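Local coordinates for mandelate racemase / muconate lactonizing enzyme, C-terminal domain protein (Labrenzia alexandrii, PDB 4E5T) that probably catalyses a magnesium-dependent reaction of the enolase superfamily, whose members abstract a proton from the carbon next to a substrate carboxylate, at residues A[180-185]-A[394-399]; A[21-26]-A[390-395]; A[249-254]-A[280-285]; A[150-155]-A[195-200]; A[219-224]-A[241-246]. All coordinates share one frame; numbering follows the deposited sequence.

Contact 1 of 5, residues A[180-185]-A[394-399]; sequences IYDGHQ and LGFQET
Ile180 lies between Phe396 and Glu398, and its side chain carries most of the contact. CB sends its two branches to different parts of the tail 394-399. The methyl CG2 stands anti to the carbonyl carbon, beside the backbone N. There it meets Phe396 CB at 3.6 Å. It also touches the aliphatic part of Glu398, with CG at 3.9 Å from Ile180 CG2. The other branch starts with CG1, set between the backbone N and the carbonyl carbon (chi1 57°). CG1 runs past Glu398 CA, and its other neighbour is the next ring in sequence: it sits over the centre of one face of Tyr181. The tip, CD1, ends by the backbone of Glu398, 3.9 Å from Glu398 O. The backbone N of Ile180 gives a hydrogen bond to Gln397 O, 3.1 Å long. The contact joins a loop of the barrel domain, between strand 169-172 and helix 188-205, to the C-terminal tail that follows helix 379-383. Gln397 also forms a backbone hydrogen bond with Tyr178, which extends the join. Further along the loop, Asp182 comes near the Phe396 ring. Asp182 OD1 is hydrogen-bonded to Thr179 OG1 and also accepts from His184 ND1, at 2.9 Å. The oxygen lies close to the histidine ring plane but is met from above the carboxylate plane. A second subunit covers this region: its Tyr83 makes an edge-to-face ring pair with Phe396, and its His76 meets the ring of Tyr181.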
# COMPACT_ATOMS: atom_id res chain seq x y z
N ILE A 180 7.48 27.86 -18.70
CA ILE A 180 7.08 28.18 -17.34
C ILE A 180 5.76 27.51 -16.95
O ILE A 180 5.32 27.62 -15.81
CB ILE A 180 6.93 29.69 -17.17
CG1 ILE A 180 5.91 30.22 -18.17
CG2 ILE A 180 8.28 30.37 -17.34
CD1 ILE A 180 5.52 31.66 -17.96
N TYR A 181 5.14 26.83 -17.90
CA TYR A 181 3.85 26.22 -17.65
C TYR A 181 3.93 24.70 -17.70
O TYR A 181 2.92 24.02 -17.82
CB TYR A 181 2.83 26.72 -18.66
CG TYR A 181 2.54 28.21 -18.54
CD1 TYR A 181 2.21 28.78 -17.33
CD2 TYR A 181 2.62 29.04 -19.65
CE1 TYR A 181 1.94 30.12 -17.23
CE2 TYR A 181 2.36 30.38 -19.56
CZ TYR A 181 2.02 30.92 -18.35
OH TYR A 181 1.75 32.25 -18.26
N ASP A 182 5.16 24.18 -17.62
CA ASP A 182 5.40 22.74 -17.63
C ASP A 182 4.80 22.08 -16.38
O ASP A 182 4.63 22.76 -15.37
CB ASP A 182 6.91 22.49 -17.75
CG ASP A 182 7.44 22.74 -19.17
OD1 ASP A 182 6.63 23.15 -20.03
OD2 ASP A 182 8.65 22.52 -19.43
N GLY A 183 4.47 20.79 -16.44
CA GLY A 183 4.72 19.92 -17.59
C GLY A 183 3.70 20.03 -18.70
O GLY A 183 2.52 20.37 -18.48
N HIS A 184 4.14 19.75 -19.91
CA HIS A 184 3.25 19.78 -21.06
C HIS A 184 3.30 18.45 -21.83
O HIS A 184 3.86 17.48 -21.35
CB HIS A 184 3.60 20.95 -21.97
CG HIS A 184 4.91 20.80 -22.67
ND1 HIS A 184 6.09 21.32 -22.17
CD2 HIS A 184 5.23 20.18 -23.83
CE1 HIS A 184 7.07 21.03 -23.00
NE2 HIS A 184 6.58 20.34 -24.01
N GLN A 185 2.71 18.42 -23.01
CA GLN A 185 2.64 17.18 -23.78
C GLN A 185 3.52 17.26 -25.05
O GLN A 185 3.52 18.28 -25.76
CB GLN A 185 1.17 16.89 -24.12
CG GLN A 185 0.87 15.47 -24.53
CD GLN A 185 0.63 14.53 -23.36
OE1 GLN A 185 0.92 13.34 -23.44
NE2 GLN A 185 0.09 15.06 -22.26
N LEU A 394 20.17 31.13 -16.47
CA LEU A 394 19.41 30.17 -17.26
C LEU A 394 17.92 30.46 -17.12
O LEU A 394 17.49 30.97 -16.10
CB LEU A 394 19.71 28.77 -16.74
CG LEU A 394 20.09 27.67 -17.72
CD1 LEU A 394 20.29 26.38 -16.94
CD2 LEU A 394 19.05 27.50 -18.83
N GLY A 395 17.12 30.13 -18.14
CA GLY A 395 15.72 30.51 -18.13
C GLY A 395 14.82 29.66 -18.99
O GLY A 395 15.29 28.94 -19.87
N PHE A 396 13.51 29.74 -18.73
CA PHE A 396 12.49 28.98 -19.46
C PHE A 396 11.99 29.73 -20.70
O PHE A 396 12.29 30.92 -20.88
CB PHE A 396 11.26 28.75 -18.56
CG PHE A 396 11.39 27.62 -17.57
CD1 PHE A 396 11.16 26.30 -17.97
CD2 PHE A 396 11.67 27.87 -16.23
CE1 PHE A 396 11.25 25.26 -17.05
CE2 PHE A 396 11.76 26.83 -15.30
CZ PHE A 396 11.55 25.53 -15.71
N GLN A 397 11.23 29.04 -21.55
CA GLN A 397 10.37 29.69 -22.55
C GLN A 397 9.04 30.16 -21.91
O GLN A 397 8.34 29.38 -21.26
CB GLN A 397 10.09 28.77 -23.74
CG GLN A 397 9.20 29.41 -24.82
CD GLN A 397 8.79 28.45 -25.92
OE1 GLN A 397 7.71 27.86 -25.86
NE2 GLN A 397 9.65 28.30 -26.93
N GLU A 398 8.68 31.43 -22.08
CA GLU A 398 7.54 31.99 -21.34
C GLU A 398 6.23 32.02 -22.13
O GLU A 398 5.26 32.63 -21.69
CB GLU A 398 7.88 33.38 -20.78
CG GLU A 398 9.04 33.36 -19.79
CD GLU A 398 9.46 34.75 -19.35
OE1 GLU A 398 10.26 34.86 -18.39
OE2 GLU A 398 8.99 35.74 -19.97
N THR A 399 6.22 31.38 -23.29
CA THR A 399 4.97 31.08 -23.98
C THR A 399 4.63 29.62 -23.67
O THR A 399 5.52 28.83 -23.33
CB THR A 399 5.06 31.32 -25.51
OG1 THR A 399 6.00 30.42 -26.11
CG2 THR A 399 5.47 32.75 -25.81

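Contact 2 of 5, residues A[21-26]-A[390-395]; sequences GRYFIF and SDLHLG
His393 is set into the turn of backbone at Gly21, Arg22 and Tyr23. Its CG is anti to the backbone N, beside the carbonyl carbon (chi1 -170°), which carries the imidazole over to 21-26. CE1 then lies against Gly21 CA at 3.2 Å, where a side chain on residue 21 would clash with the ring. ND1 receives a weak bond from Tyr23 N, 3.5 Å long. The other nitrogen, NE2, is hydrogen-bonded to Tyr318 O, so both nitrogens have a partner. Tyr23 CG stands between the backbone N and the carbonyl carbon (chi1 61°). This sets one face of the ring toward the edge of His393, in a T-shaped pair. The planes are 58° apart. His393 CB adds an off-centre CH-pi contact, 4.1 Å from the Tyr23 ring centroid. Tyr23 OH receives a weak bond from His393 N. Tyr23 starts strand 23-31, the middle strand of the antiparallel sheet in the N-terminal capping domain, and the tail after helix 379-383 returns here to pack on it. Arg22 stretches out along that tail from CG to NE. Its CD passes 3.2 Å from Leu392 O, and NH1 makes a weak bond to the same oxygen. Asp391 CB lies over one face of the guanidinium, toward its rim. Asp391 OD2 is 4.0 Å from Arg22 NH2; the charges may attract, but the oxygen lies well out of the guanidinium plane and no N-H points at it. With an alanine for this arginine, Leu392 O would probably lose its weak bond and the carboxylate of Asp391 its positive neighbour.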
# COMPACT_ATOMS: atom_id res chain seq x y z
N GLY A 21 26.80 28.42 -19.43
CA GLY A 21 26.00 29.53 -18.95
C GLY A 21 26.61 30.93 -18.90
O GLY A 21 27.77 31.14 -19.23
N ARG A 22 25.80 31.89 -18.45
CA ARG A 22 26.11 33.30 -18.62
C ARG A 22 27.11 33.87 -17.62
O ARG A 22 27.82 34.81 -17.95
CB ARG A 22 24.82 34.14 -18.56
CG ARG A 22 23.84 33.87 -19.67
CD ARG A 22 22.70 34.88 -19.64
NE ARG A 22 22.11 35.07 -20.96
CZ ARG A 22 20.97 34.51 -21.36
NH1 ARG A 22 20.30 33.72 -20.53
NH2 ARG A 22 20.51 34.75 -22.59
N TYR A 23 27.16 33.32 -16.41
CA TYR A 23 28.04 33.85 -15.37
C TYR A 23 28.32 32.81 -14.29
O TYR A 23 27.56 31.84 -14.15
CB TYR A 23 27.44 35.12 -14.75
CG TYR A 23 26.08 34.94 -14.06
CD1 TYR A 23 26.00 34.48 -12.75
CD2 TYR A 23 24.90 35.26 -14.72
CE1 TYR A 23 24.78 34.32 -12.13
CE2 TYR A 23 23.66 35.11 -14.09
CZ TYR A 23 23.61 34.64 -12.80
OH TYR A 23 22.39 34.48 -12.16
N PHE A 24 29.40 33.00 -13.54
CA PHE A 24 29.74 32.11 -12.42
C PHE A 24 29.80 32.92 -11.14
O PHE A 24 30.15 34.10 -11.18
CB PHE A 24 31.10 31.46 -12.62
CG PHE A 24 31.28 30.84 -13.96
CD1 PHE A 24 30.25 30.16 -14.57
CD2 PHE A 24 32.49 30.96 -14.62
CE1 PHE A 24 30.42 29.60 -15.83
CE2 PHE A 24 32.67 30.40 -15.86
CZ PHE A 24 31.64 29.72 -16.48
N ILE A 25 29.47 32.30 -10.01
CA ILE A 25 29.61 33.01 -8.74
C ILE A 25 30.63 32.33 -7.81
O ILE A 25 30.41 31.24 -7.31
CB ILE A 25 28.27 33.16 -8.00
CG1 ILE A 25 27.21 33.74 -8.94
CG2 ILE A 25 28.45 34.02 -6.76
CD1 ILE A 25 25.87 33.97 -8.30
N PHE A 26 31.75 33.00 -7.58
CA PHE A 26 32.81 32.39 -6.80
C PHE A 26 32.87 33.00 -5.41
O PHE A 26 32.50 34.16 -5.21
CB PHE A 26 34.15 32.56 -7.51
CG PHE A 26 34.23 31.88 -8.85
CD1 PHE A 26 33.64 30.65 -9.05
CD2 PHE A 26 34.90 32.47 -9.90
CE1 PHE A 26 33.71 30.02 -10.28
CE2 PHE A 26 34.97 31.84 -11.14
CZ PHE A 26 34.38 30.61 -11.32
N SER A 390 22.50 41.62 -18.03
CA SER A 390 21.46 41.82 -17.01
C SER A 390 20.64 40.56 -16.73
O SER A 390 19.99 40.46 -15.69
CB SER A 390 20.53 42.97 -17.40
OG SER A 390 19.89 42.73 -18.64
N ASP A 391 20.69 39.60 -17.65
CA ASP A 391 19.91 38.37 -17.57
C ASP A 391 20.29 37.45 -16.41
O ASP A 391 21.28 37.67 -15.72
CB ASP A 391 20.02 37.58 -18.88
CG ASP A 391 19.01 38.01 -19.92
OD1 ASP A 391 17.80 38.06 -19.59
OD2 ASP A 391 19.44 38.30 -21.06
N LEU A 392 19.49 36.41 -16.21
CA LEU A 392 19.83 35.38 -15.25
C LEU A 392 20.62 34.32 -15.99
O LEU A 392 20.65 34.29 -17.22
CB LEU A 392 18.57 34.78 -14.59
CG LEU A 392 17.76 35.72 -13.69
CD1 LEU A 392 16.51 35.03 -13.12
CD2 LEU A 392 18.62 36.35 -12.58
N HIS A 393 21.28 33.46 -15.22
CA HIS A 393 22.12 32.39 -15.75
C HIS A 393 21.39 31.54 -16.80
O HIS A 393 21.91 31.30 -17.90
CB HIS A 393 22.60 31.54 -14.57
CG HIS A 393 23.67 30.56 -14.93
ND1 HIS A 393 24.80 30.91 -15.64
CD2 HIS A 393 23.79 29.24 -14.66
CE1 HIS A 393 25.57 29.84 -15.79
NE2 HIS A 393 24.98 28.82 -15.21
N LEU A 394 20.17 31.13 -16.47
CA LEU A 394 19.41 30.17 -17.26
C LEU A 394 17.92 30.46 -17.12
O LEU A 394 17.49 30.97 -16.10
CB LEU A 394 19.71 28.77 -16.74
CG LEU A 394 20.09 27.67 -17.72
CD1 LEU A 394 20.29 26.38 -16.94
CD2 LEU A 394 19.05 27.50 -18.83
N GLY A 395 17.12 30.13 -18.14
CA GLY A 395 15.72 30.51 -18.13
C GLY A 395 14.82 29.66 -18.99
O GLY A 395 15.29 28.94 -19.87

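Contact 3 of 5, residues A[249-254]-A[280-285]; sequences EDMAEV and TGAASI
Met251 leaves its helix with CG anti to the backbone N (chi1 -170°), and CB, CG and SD pass in turn along Ala282. Its second torsion is also extended, and the chain bends only at the last one, which takes CE away from Ala282. Met251 CB packs on Ala282 CB at 3.8 Å. Met251 CG and SD then skirt Ala282 O, with CG the closer at 3.5 Å. On the other segment, Thr280 holds OG1 between its backbone N and carbonyl carbon (chi1 61°). That hydroxyl is turned back to its own helix and hydrogen-bonds Arg276 O. The methyl CG2 faces Glu249, whose CG lies 4.1 Å from Thr280 CG2. These two side chains cross at about a right angle, through carbon alone. Ala252 takes the next place along the contact. Its methyl CB touches two carbonyls, Thr280 O and Gly281 O. Its alpha carbon adds a CA-H...O contact to Gly281 O at 3.5 Å, and the CA atoms of Ala252 and Ala282 are 3.9 Å apart. Both residues are alanines where the backbones come nearest, and no hydrogen bond crosses between the segments. Gly281 ends the preceding helix in a Schellman motif, with the positive phi that favours glycine. The turn thereby brings its carbonyls to the flank of the other helix. In the barrel domain, helix 248-257 thus packs on the turn that leads from helix 270-280 to strand 285-286. Met251 also rests on Val262 and Thr264 of strand 262-264, while Asp250 and Val254 touch helix 221-231 on another flank.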
# COMPACT_ATOMS: atom_id res chain seq x y z
N GLU A 249 6.97 11.42 -6.43
CA GLU A 249 6.03 10.30 -6.50
C GLU A 249 5.56 10.06 -7.93
O GLU A 249 5.39 8.92 -8.36
CB GLU A 249 4.81 10.54 -5.59
CG GLU A 249 5.05 10.37 -4.10
CD GLU A 249 5.47 11.67 -3.42
OE1 GLU A 249 5.77 12.65 -4.16
OE2 GLU A 249 5.50 11.72 -2.17
N ASP A 250 5.36 11.15 -8.66
CA ASP A 250 4.89 11.10 -10.04
C ASP A 250 6.00 10.67 -10.96
O ASP A 250 5.75 10.04 -11.98
CB ASP A 250 4.40 12.48 -10.49
CG ASP A 250 3.03 12.83 -9.96
OD1 ASP A 250 2.26 11.91 -9.60
OD2 ASP A 250 2.74 14.04 -9.90
N MET A 251 7.23 11.03 -10.64
CA MET A 251 8.33 10.71 -11.53
C MET A 251 8.49 9.21 -11.49
O MET A 251 8.85 8.59 -12.50
CB MET A 251 9.61 11.42 -11.09
CG MET A 251 10.76 11.34 -12.10
SD MET A 251 12.21 12.37 -11.71
CE MET A 251 11.86 13.88 -12.61
N ALA A 252 8.18 8.63 -10.33
CA ALA A 252 8.39 7.21 -10.14
C ALA A 252 7.48 6.38 -11.07
O ALA A 252 7.78 5.23 -11.40
CB ALA A 252 8.18 6.85 -8.72
N GLU A 253 6.38 6.98 -11.51
CA GLU A 253 5.48 6.30 -12.43
C GLU A 253 6.14 6.20 -13.82
O GLU A 253 6.06 5.18 -14.48
CB GLU A 253 4.12 7.01 -12.49
CG GLU A 253 2.90 6.07 -12.53
CD GLU A 253 2.49 5.53 -11.16
OE1 GLU A 253 2.72 4.33 -10.88
OE2 GLU A 253 1.92 6.31 -10.36
N VAL A 254 6.83 7.26 -14.24
CA VAL A 254 7.61 7.21 -15.47
C VAL A 254 8.72 6.18 -15.37
O VAL A 254 8.92 5.40 -16.29
CB VAL A 254 8.25 8.57 -15.79
CG1 VAL A 254 9.15 8.46 -17.03
CG2 VAL A 254 7.16 9.63 -15.98
N THR A 280 10.97 6.73 -3.23
CA THR A 280 9.82 6.59 -4.11
C THR A 280 10.22 5.86 -5.36
O THR A 280 9.35 5.42 -6.10
CB THR A 280 9.20 7.94 -4.53
OG1 THR A 280 10.18 8.71 -5.24
CG2 THR A 280 8.71 8.73 -3.34
N GLY A 281 11.52 5.75 -5.60
CA GLY A 281 12.02 5.19 -6.85
C GLY A 281 11.79 6.13 -8.02
O GLY A 281 11.40 5.70 -9.10
N ALA A 282 12.02 7.43 -7.81
CA ALA A 282 11.86 8.43 -8.88
C ALA A 282 13.04 8.46 -9.84
O ALA A 282 12.89 8.81 -11.00
CB ALA A 282 11.64 9.80 -8.29
N ALA A 283 14.23 8.09 -9.36
CA ALA A 283 15.39 7.99 -10.22
C ALA A 283 16.35 6.95 -9.67
O ALA A 283 16.34 6.67 -8.47
CB ALA A 283 16.06 9.32 -10.34
N SER A 284 17.16 6.37 -10.56
CA SER A 284 18.24 5.45 -10.19
C SER A 284 19.60 6.11 -10.41
O SER A 284 20.64 5.56 -10.02
CB SER A 284 18.16 4.15 -11.00
OG SER A 284 18.06 4.39 -12.39
N ILE A 285 19.59 7.29 -11.04
CA ILE A 285 20.79 8.09 -11.22
C ILE A 285 20.57 9.50 -10.65
O ILE A 285 19.71 10.25 -11.16
CB ILE A 285 21.18 8.19 -12.70
CG1 ILE A 285 21.56 6.81 -13.25
CG2 ILE A 285 22.33 9.13 -12.90
CD1 ILE A 285 21.52 6.74 -14.75

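Contact 4 of 5, residues A[150-155]-A[195-200]; sequences NDADMA and EAFCKQ
Phe197 lays its ring against the start of helix 152-165, meeting Ala152 along CD1 and CE1 and the methyl of Ala155 at CE2, both on the same side of its plane. CD1 touches Ala152 CB at 3.6 Å, and CE1 lies nearest the backbone N of Ala152. CE2 packs on the methyl of Ala155, also at 3.6 Å. The far end of the ring, CZ, points at the backbone before the helix, and Asn150 N lies at the ring edge, in its plane. The ring therefore spans the first turn of the helix. Beside it, Ala152 CB meets Ala196 CB at 3.9 Å and sits near Ala196 O and Gln200 CG, so this one methyl touches three residues. Helices 152-165 and 188-205 are neighbours on the outside of the TIM-type barrel, joined through parallel strand 169-172. Phe197 also touches Phe172 of that strand and Pro174 just beyond it. Replacing Phe197 by an alanine would probably open a gap between the helices and leave the methyl of Ala155 without its partner here. The helix start is held from within as well. Asp151 is the N-cap, and Met154 N gives OD1 a 2.7 Å bond that arrives nearly along the C-O axis. On the more exposed side, Gln200 bends at its second torsion (chi2 -67°) and brings its amide to Asp153. Gln200 NE2 faces Asp153 OD1, with amide and carboxylate planes 44° apart, but the modelled spacing is too short to be trusted. Gln200 OE1 accepts a 2.8 Å bond from Lys199 NZ, which comes in above the carbonyl plane.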
# COMPACT_ATOMS: atom_id res chain seq x y z
N ASN A 150 19.02 20.87 -33.43
CA ASN A 150 17.72 20.71 -34.09
C ASN A 150 17.68 19.72 -35.24
O ASN A 150 16.61 19.35 -35.70
CB ASN A 150 17.18 22.06 -34.58
CG ASN A 150 18.09 22.71 -35.61
OD1 ASN A 150 18.89 22.06 -36.27
ND2 ASN A 150 17.97 24.03 -35.74
N ASP A 151 18.85 19.33 -35.73
CA ASP A 151 18.94 18.42 -36.86
C ASP A 151 19.69 17.15 -36.49
O ASP A 151 20.89 17.20 -36.24
CB ASP A 151 19.61 19.10 -38.06
CG ASP A 151 19.93 18.12 -39.17
OD1 ASP A 151 20.99 17.46 -39.09
OD2 ASP A 151 19.13 18.01 -40.12
N ALA A 152 18.99 16.02 -36.48
CA ALA A 152 19.57 14.73 -36.07
C ALA A 152 20.92 14.40 -36.72
O ALA A 152 21.85 13.96 -36.04
CB ALA A 152 18.58 13.60 -36.30
N ASP A 153 21.05 14.63 -38.03
CA ASP A 153 22.28 14.25 -38.70
C ASP A 153 23.46 15.10 -38.23
O ASP A 153 24.55 14.57 -37.99
CB ASP A 153 22.12 14.26 -40.22
CG ASP A 153 21.15 13.19 -40.71
OD1 ASP A 153 20.98 12.18 -40.00
OD2 ASP A 153 20.56 13.34 -41.81
N MET A 154 23.26 16.40 -38.05
CA MET A 154 24.34 17.26 -37.58
C MET A 154 24.75 16.96 -36.14
O MET A 154 25.90 17.21 -35.74
CB MET A 154 23.96 18.74 -37.72
CG MET A 154 24.17 19.31 -39.12
SD MET A 154 23.64 21.02 -39.11
CE MET A 154 25.12 21.81 -38.50
N ALA A 155 23.82 16.43 -35.36
CA ALA A 155 24.12 16.04 -33.99
C ALA A 155 24.93 14.76 -34.02
O ALA A 155 25.81 14.55 -33.19
CB ALA A 155 22.85 15.85 -33.20
N GLU A 195 13.40 10.71 -31.42
CA GLU A 195 13.82 9.39 -31.86
C GLU A 195 14.77 9.47 -33.06
O GLU A 195 15.63 8.60 -33.24
CB GLU A 195 12.61 8.53 -32.18
CG GLU A 195 12.94 7.18 -32.78
CD GLU A 195 11.70 6.37 -33.02
OE1 GLU A 195 10.60 6.93 -32.86
OE2 GLU A 195 11.83 5.18 -33.35
N ALA A 196 14.62 10.50 -33.87
CA ALA A 196 15.54 10.68 -34.99
C ALA A 196 16.95 10.94 -34.45
O ALA A 196 17.93 10.38 -34.96
CB ALA A 196 15.09 11.81 -35.89
N PHE A 197 17.04 11.78 -33.42
CA PHE A 197 18.32 12.06 -32.78
C PHE A 197 18.90 10.77 -32.23
O PHE A 197 20.07 10.45 -32.47
CB PHE A 197 18.15 13.08 -31.65
CG PHE A 197 18.43 14.50 -32.05
CD1 PHE A 197 17.75 15.09 -33.10
CD2 PHE A 197 19.36 15.26 -31.36
CE1 PHE A 197 17.99 16.41 -33.46
CE2 PHE A 197 19.61 16.58 -31.72
CZ PHE A 197 18.92 17.15 -32.77
N CYS A 198 18.08 10.00 -31.52
CA CYS A 198 18.56 8.74 -30.98
C CYS A 198 19.03 7.76 -32.04
O CYS A 198 20.11 7.19 -31.92
CB CYS A 198 17.51 8.10 -30.08
SG CYS A 198 17.34 8.95 -28.49
N LYS A 199 18.23 7.57 -33.09
CA LYS A 199 18.55 6.61 -34.15
C LYS A 199 19.87 6.92 -34.87
O LYS A 199 20.72 6.05 -35.01
CB LYS A 199 17.40 6.52 -35.16
CG LYS A 199 17.54 5.39 -36.18
CD LYS A 199 16.35 5.32 -37.15
CE LYS A 199 16.12 6.64 -37.91
NZ LYS A 199 17.05 6.88 -39.05
N GLN A 200 20.02 8.17 -35.32
CA GLN A 200 21.20 8.61 -36.06
C GLN A 200 22.48 8.66 -35.23
O GLN A 200 23.57 8.37 -35.73
CB GLN A 200 20.97 10.00 -36.65
CG GLN A 200 19.72 10.12 -37.50
CD GLN A 200 19.83 9.32 -38.76
OE1 GLN A 200 19.61 8.10 -38.77
NE2 GLN A 200 20.17 9.99 -39.85

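Contact 5 of 5, residues A[219-224]-A[241-246]; sequences FTVSGA and EPIPPE
Ile243, Phe219 and Pro242 bury most of the surface here, where, in the TIM-type barrel domain, the start of helix 221-231 and the residues just before it meet the loop after strand 238-240. Phe219 comes just before helix 221-231. Pro242 and Ile243 follow strand 238-240, whose Glu240 binds the magnesium ion. Phe219 serves mainly through its backbone. Its N gives a hydrogen bond to Pro242 O, 3.2 Å long, and its CB lies 3.6 Å from the same Pro242 O. The ring points elsewhere and makes an edge-to-face pair with His184. Phe219 O looks onto carbon: the CA, CB and CG2 of Ile243 gather round it, the first as a CA-H...O contact of 3.3 Å, and Pro244 CD comes up beside them. The two branches of Ile243 divide the remaining work. CG1 stands between the backbone N and the carbonyl carbon (chi1 81°), and the branch continues extended. This brings the end methyl to Val221, on the first turn of the helix. CG2, anti to the carbonyl carbon, turns toward Ala224 CB, 4.1 Å from CG2. Ala224 is one turn further on, so the isoleucine follows the helix with a methyl at each level. Pro242 meets that alanine too, with Ala224 CB 3.9 Å from Pro242 CB. It also rests on Met251 of helix 248-257 and on Val262. Thr220 is the N-cap of helix 221-231; its OG1 is hydrogen-bonded to Ser222 OG. On the side facing the proline-rich loop, Val221 CG2 touches the Ile243 CD1 methyl at 3.8 Å.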
# COMPACT_ATOMS: atom_id res chain seq x y z
N PHE A 219 7.86 17.41 -19.63
CA PHE A 219 6.62 16.66 -19.79
C PHE A 219 5.88 16.34 -18.51
O PHE A 219 6.42 16.42 -17.42
CB PHE A 219 6.89 15.42 -20.63
CG PHE A 219 7.67 15.72 -21.89
CD1 PHE A 219 7.10 16.48 -22.91
CD2 PHE A 219 8.98 15.28 -22.05
CE1 PHE A 219 7.82 16.78 -24.06
CE2 PHE A 219 9.69 15.58 -23.19
CZ PHE A 219 9.12 16.33 -24.20
N THR A 220 4.60 16.07 -18.67
CA THR A 220 3.82 15.46 -17.62
C THR A 220 4.17 14.00 -17.70
O THR A 220 4.81 13.57 -18.66
CB THR A 220 2.32 15.62 -17.87
OG1 THR A 220 1.93 14.88 -19.04
CG2 THR A 220 1.97 17.10 -18.02
N VAL A 221 3.75 13.24 -16.70
CA VAL A 221 4.02 11.82 -16.64
C VAL A 221 3.55 11.08 -17.89
O VAL A 221 4.31 10.32 -18.48
CB VAL A 221 3.42 11.20 -15.37
CG1 VAL A 221 3.48 9.68 -15.42
CG2 VAL A 221 4.15 11.75 -14.15
N SER A 222 2.32 11.32 -18.32
CA SER A 222 1.82 10.68 -19.53
C SER A 222 2.67 11.03 -20.76
O SER A 222 2.99 10.18 -21.58
CB SER A 222 0.34 11.02 -19.77
OG SER A 222 0.15 12.43 -19.87
N GLY A 223 3.05 12.30 -20.89
CA GLY A 223 3.80 12.73 -22.04
C GLY A 223 5.17 12.09 -22.03
O GLY A 223 5.71 11.73 -23.07
N ALA A 224 5.72 11.94 -20.83
CA ALA A 224 7.03 11.35 -20.67
C ALA A 224 7.02 9.87 -21.05
O ALA A 224 7.99 9.37 -21.62
CB ALA A 224 7.51 11.53 -19.27
N GLU A 241 15.38 14.10 -15.99
CA GLU A 241 14.32 15.01 -15.57
C GLU A 241 13.18 15.02 -16.54
O GLU A 241 12.99 16.01 -17.24
CB GLU A 241 14.84 16.44 -15.49
CG GLU A 241 15.57 16.81 -14.22
CD GLU A 241 15.82 18.30 -14.13
OE1 GLU A 241 16.16 18.91 -15.18
OE2 GLU A 241 15.69 18.87 -13.02
N PRO A 242 12.45 13.90 -16.64
CA PRO A 242 11.40 13.85 -17.65
C PRO A 242 10.21 14.72 -17.26
O PRO A 242 9.42 15.10 -18.11
CB PRO A 242 11.00 12.37 -17.64
CG PRO A 242 11.28 11.93 -16.26
CD PRO A 242 12.52 12.67 -15.85
N ILE A 243 10.09 15.02 -15.97
CA ILE A 243 8.98 15.82 -15.46
C ILE A 243 9.48 16.78 -14.39
O ILE A 243 10.64 16.68 -13.95
CB ILE A 243 7.82 14.94 -14.89
CG1 ILE A 243 8.14 14.47 -13.46
CG2 ILE A 243 7.46 13.79 -15.85
CD1 ILE A 243 6.99 13.81 -12.75
N PRO A 244 8.64 17.73 -13.96
CA PRO A 244 9.09 18.73 -12.98
C PRO A 244 9.46 18.19 -11.58
O PRO A 244 9.03 17.11 -11.15
CB PRO A 244 7.91 19.70 -12.92
CG PRO A 244 7.31 19.60 -14.25
CD PRO A 244 7.39 18.16 -14.62
N PRO A 245 10.28 18.96 -10.87
CA PRO A 245 10.90 18.53 -9.62
C PRO A 245 9.98 18.35 -8.41
O PRO A 245 10.34 17.55 -7.56
CB PRO A 245 11.91 19.66 -9.33
CG PRO A 245 12.10 20.36 -10.63
CD PRO A 245 10.79 20.27 -11.31
N GLU A 246 8.83 19.04 -8.35
CA GLU A 246 7.97 19.10 -7.14
C GLU A 246 7.42 17.78 -6.55
O GLU A 246 7.31 17.66 -5.32
CB GLU A 246 6.78 20.03 -7.36
CG GLU A 246 7.16 21.42 -7.75
CD GLU A 246 6.95 21.69 -9.21
OE1 GLU A 246 6.86 20.72 -9.98
OE2 GLU A 246 6.86 22.88 -9.59

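How the contacts relate
Contacts 1 and 2 share Leu394 and Gly395, so one C-terminal tail ties both the barrel loop 180-185 and the capping-domain strand; their centres are 18 Å apart. Contact 1 meets contact 5 directly, with Thr220 N 3.1 Å from His184 O, a probable hydrogen bond. Contact 5 in turn meets contact 3, where Met251 CE lies 3.5 Å from Pro242 CD. Contact 4 stands apart on the barrel's outside, about 10 Å from contact 5 between nearest atoms. The magnesium ion, bound by Glu240 and Glu266, lies about 10 Å from the Pro242 side chain and about 11 Å from those of Phe396, His393 and Met251.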